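Local coordinates for protein KmHsv2 (Kluyveromyces marxianus, PDB 3VU4) that probably binds phosphoinositides on membranes, as a beta-propeller relative of the autophagy protein Atg18, at residues 83-88 / 92-97. Numbering follows the deposited sequence.
Sequences VHIWDD and QDVSRI
His84 donates from ND1 to OD2 of Asp93, 2.8 Å away, and meets the syn lone pair of that oxygen. The ring and carboxylate planes stand 59° apart. With CG anti to its own carbonyl carbon (chi1 -61°), His84 turns its ring beside its backbone N, and ND1 reaches Asp93. Arg96 CG lies over one ring face, toward the rim. The other carboxylate oxygen, Asp93 OD1, sits at the edge of the Trp86 indole, 3.3 Å from CE3. Backbone N of Gln92 lies over the centre of the same indole, 3.8 Å above its plane. An alanine in place of Trp86 would probably uncover this backbone and leave the Asp93 carboxylate freer to turn away from His84. Across the sheet from His84, Ile85 CB rests on Ser95 CB, while its CG2 packs against Val94 CG1 at the bulge.

Antiparallel pairing is held by Val83 N to Ile97 O at 2.8 Å and Ile85 N to Ser95 O at 3.0 Å. A classic beta bulge places Val94 and Ser95 opposite Ile85, whose O accepts from Val94 N at 2.8 Å and only weakly from Ser95 N. The bulge shifts the register by one and pairs Trp86 with Asp93.

Lys90 N, in the connecting turn, binds Asp87 OD1. Phe75 meets both the His84 and Trp86 rings. Ile85 and Ile97 touch Ile113 of the next blade. Strand 82-87 lies between 72-76 and 92-98, the edge strand of this four-stranded propeller blade.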
ATOM      1  N   VAL A  83     -14.134  16.215  -1.452  1.00 54.24           N
ATOM      2  CA  VAL A  83     -14.075  14.802  -1.799  1.00 54.57           C
ATOM      3  C   VAL A  83     -15.449  14.346  -2.280  1.00 55.85           C
ATOM      4  O   VAL A  83     -16.420  14.356  -1.523  1.00 56.59           O
ATOM      5  CB  VAL A  83     -13.654  13.943  -0.589  1.00 53.99           C
ATOM      6  CG1 VAL A  83     -13.770  12.468  -0.933  1.00 54.19           C
ATOM      7  CG2 VAL A  83     -12.226  14.286  -0.179  1.00 54.24           C
ATOM      8  N   HIS A  84     -15.527  13.942  -3.540  1.00 56.01           N
ATOM      9  CA  HIS A  84     -16.786  13.505  -4.115  1.00 55.62           C
ATOM     10  C   HIS A  84     -16.995  12.005  -4.019  1.00 56.72           C
ATOM     11  O   HIS A  84     -16.154  11.231  -4.471  1.00 56.33           O
ATOM     12  CB  HIS A  84     -16.856  13.876  -5.596  1.00 55.55           C
ATOM     13  CG  HIS A  84     -16.769  15.343  -5.870  1.00 56.91           C
ATOM     14  ND1 HIS A  84     -17.818  16.062  -6.402  1.00 57.83           N
ATOM     15  CD2 HIS A  84     -15.740  16.215  -5.747  1.00 57.82           C
ATOM     16  CE1 HIS A  84     -17.439  17.311  -6.599  1.00 57.92           C
ATOM     17  NE2 HIS A  84     -16.182  17.430  -6.210  1.00 59.00           N
ATOM     18  N   ILE A  85     -18.110  11.591  -3.429  1.00 57.29           N
ATOM     19  CA  ILE A  85     -18.429  10.173  -3.379  1.00 58.59           C
ATOM     20  C   ILE A  85     -19.306  10.057  -4.620  1.00 60.30           C
ATOM     21  O   ILE A  85     -20.355  10.686  -4.693  1.00 60.63           O
ATOM     22  CB  ILE A  85     -19.237   9.808  -2.132  1.00 57.69           C
ATOM     23  CG1 ILE A  85     -18.501  10.293  -0.881  1.00 57.44           C
ATOM     24  CG2 ILE A  85     -19.431   8.296  -2.071  1.00 57.13           C
ATOM     25  CD1 ILE A  85     -17.126   9.694  -0.701  1.00 56.57           C
ATOM     26  N   TRP A  86     -18.863   9.274  -5.599  1.00 62.60           N
ATOM     27  CA  TRP A  86     -19.580   9.131  -6.866  1.00 64.11           C
ATOM     28  C   TRP A  86     -20.079   7.722  -7.156  1.00 65.99           C
ATOM     29  O   TRP A  86     -19.463   6.738  -6.749  1.00 66.54           O
ATOM     30  CB  TRP A  86     -18.658   9.627  -7.988  1.00 63.07           C
ATOM     31  CG  TRP A  86     -19.074   9.348  -9.402  1.00 62.87           C
ATOM     32  CD1 TRP A  86     -18.946   8.168 -10.083  1.00 63.52           C
ATOM     33  CD2 TRP A  86     -19.567  10.305 -10.347  1.00 62.50           C
ATOM     34  NE1 TRP A  86     -19.322   8.334 -11.398  1.00 63.25           N
ATOM     35  CE2 TRP A  86     -19.709   9.634 -11.585  1.00 63.00           C
ATOM     36  CE3 TRP A  86     -19.906  11.661 -10.269  1.00 62.92           C
ATOM     37  CZ2 TRP A  86     -20.166  10.283 -12.738  1.00 63.52           C
ATOM     38  CZ3 TRP A  86     -20.363  12.305 -11.416  1.00 63.71           C
ATOM     39  CH2 TRP A  86     -20.491  11.612 -12.634  1.00 63.56           C
ATOM     40  N   ASP A  87     -21.203   7.639  -7.863  1.00 68.27           N
ATOM     41  CA  ASP A  87     -21.809   6.361  -8.219  1.00 70.33           C
ATOM     42  C   ASP A  87     -21.404   5.977  -9.641  1.00 71.78           C
ATOM     43  O   ASP A  87     -21.622   6.732 -10.587  1.00 71.55           O
ATOM     44  CB  ASP A  87     -23.336   6.458  -8.115  1.00 71.02           C
ATOM     45  CG  ASP A  87     -24.014   5.094  -8.117  1.00 72.96           C
ATOM     46  OD1 ASP A  87     -23.794   4.311  -9.067  1.00 72.95           O
ATOM     47  OD2 ASP A  87     -24.773   4.805  -7.164  1.00 74.41           O
ATOM     48  N   ASP A  88     -20.814   4.794  -9.775  1.00 73.80           N
ATOM     49  CA  ASP A  88     -20.354   4.274 -11.058  1.00 75.27           C
ATOM     50  C   ASP A  88     -21.444   4.060 -12.087  1.00 75.91           C
ATOM     51  O   ASP A  88     -21.417   4.649 -13.166  1.00 75.67           O
ATOM     52  CB  ASP A  88     -19.639   2.943 -10.861  1.00 75.93           C
ATOM     53  CG  ASP A  88     -18.147   3.092 -10.846  1.00 77.42           C
ATOM     54  OD1 ASP A  88     -17.631   3.868 -11.676  1.00 78.99           O
ATOM     55  OD2 ASP A  88     -17.491   2.426 -10.019  1.00 78.02           O
ATOM     56  N   GLN A  92     -23.532   9.479 -10.885  1.00 74.29           N
ATOM     57  CA  GLN A  92     -24.070  10.575 -10.097  1.00 74.39           C
ATOM     58  C   GLN A  92     -23.339  10.785  -8.784  1.00 72.83           C
ATOM     59  O   GLN A  92     -22.931   9.830  -8.134  1.00 72.66           O
ATOM     60  CB  GLN A  92     -25.532  10.260  -9.816  1.00 77.44           C
ATOM     61  CG  GLN A  92     -26.453  11.434  -9.622  1.00 80.89           C
ATOM     62  CD  GLN A  92     -27.899  10.983  -9.665  1.00 82.87           C
ATOM     63  OE1 GLN A  92     -28.346  10.216  -8.809  1.00 82.86           O
ATOM     64  NE2 GLN A  92     -28.634  11.435 -10.677  1.00 84.13           N
ATOM     65  N   ASP A  93     -23.172  12.045  -8.400  1.00 71.58           N
ATOM     66  CA  ASP A  93     -22.522  12.375  -7.139  1.00 70.77           C
ATOM     67  C   ASP A  93     -23.529  11.960  -6.067  1.00 70.44           C
ATOM     68  O   ASP A  93     -24.673  12.408  -6.091  1.00 71.87           O
ATOM     69  CB  ASP A  93     -22.273  13.886  -7.065  1.00 71.53           C
ATOM     70  CG  ASP A  93     -20.801  14.240  -6.922  1.00 72.22           C
ATOM     71  OD1 ASP A  93     -19.963  13.590  -7.582  1.00 72.64           O
ATOM     72  OD2 ASP A  93     -20.483  15.183  -6.165  1.00 72.32           O
ATOM     73  N   VAL A  94     -23.130  11.088  -5.147  1.00 69.11           N
ATOM     74  CA  VAL A  94     -24.038  10.656  -4.091  1.00 67.06           C
ATOM     75  C   VAL A  94     -23.704  11.395  -2.808  1.00 66.81           C
ATOM     76  O   VAL A  94     -24.340  11.185  -1.780  1.00 68.29           O
ATOM     77  CB  VAL A  94     -23.926   9.145  -3.810  1.00 66.78           C
ATOM     78  CG1 VAL A  94     -22.622   8.847  -3.092  1.00 66.42           C
ATOM     79  CG2 VAL A  94     -25.101   8.684  -2.962  1.00 66.12           C
ATOM     80  N   SER A  95     -22.697  12.260  -2.872  1.00 66.11           N
ATOM     81  CA  SER A  95     -22.280  13.023  -1.703  1.00 65.50           C
ATOM     82  C   SER A  95     -21.055  13.897  -1.964  1.00 65.33           C
ATOM     83  O   SER A  95     -20.273  13.646  -2.880  1.00 65.59           O
ATOM     84  CB  SER A  95     -21.974  12.076  -0.543  1.00 64.79           C
ATOM     85  OG  SER A  95     -21.529  12.805   0.585  1.00 69.00           O
ATOM     86  N   ARG A  96     -20.912  14.932  -1.146  1.00 65.09           N
ATOM     87  CA  ARG A  96     -19.794  15.860  -1.221  1.00 64.87           C
ATOM     88  C   ARG A  96     -19.355  16.024   0.225  1.00 64.50           C
ATOM     89  O   ARG A  96     -20.193  16.049   1.127  1.00 65.74           O
ATOM     90  CB  ARG A  96     -20.241  17.222  -1.745  1.00 67.15           C
ATOM     91  CG  ARG A  96     -19.690  17.649  -3.100  1.00 72.18           C
ATOM     92  CD  ARG A  96     -19.930  19.155  -3.287  1.00 76.20           C
ATOM     93  NE  ARG A  96     -21.304  19.522  -2.933  1.00 81.07           N
ATOM     94  CZ  ARG A  96     -21.712  20.754  -2.632  1.00 82.14           C
ATOM     95  NH1 ARG A  96     -20.855  21.766  -2.638  1.00 83.02           N
ATOM     96  NH2 ARG A  96     -22.985  20.973  -2.325  1.00 81.33           N
ATOM     97  N   ILE A  97     -18.050  16.115   0.450  1.00 62.69           N
ATOM     98  CA  ILE A  97     -17.521  16.300   1.794  1.00 60.69           C
ATOM     99  C   ILE A  97     -16.397  17.309   1.660  1.00 60.24           C
ATOM    100  O   ILE A  97     -15.535  17.167   0.794  1.00 60.84           O
ATOM    101  CB  ILE A  97     -16.982  14.978   2.375  1.00 60.01           C
ATOM    102  CG1 ILE A  97     -18.116  13.959   2.483  1.00 59.97           C
ATOM    103  CG2 ILE A  97     -16.377  15.220   3.741  1.00 58.79           C
ATOM    104  CD1 ILE A  97     -17.655  12.562   2.856  1.00 60.98           C
TER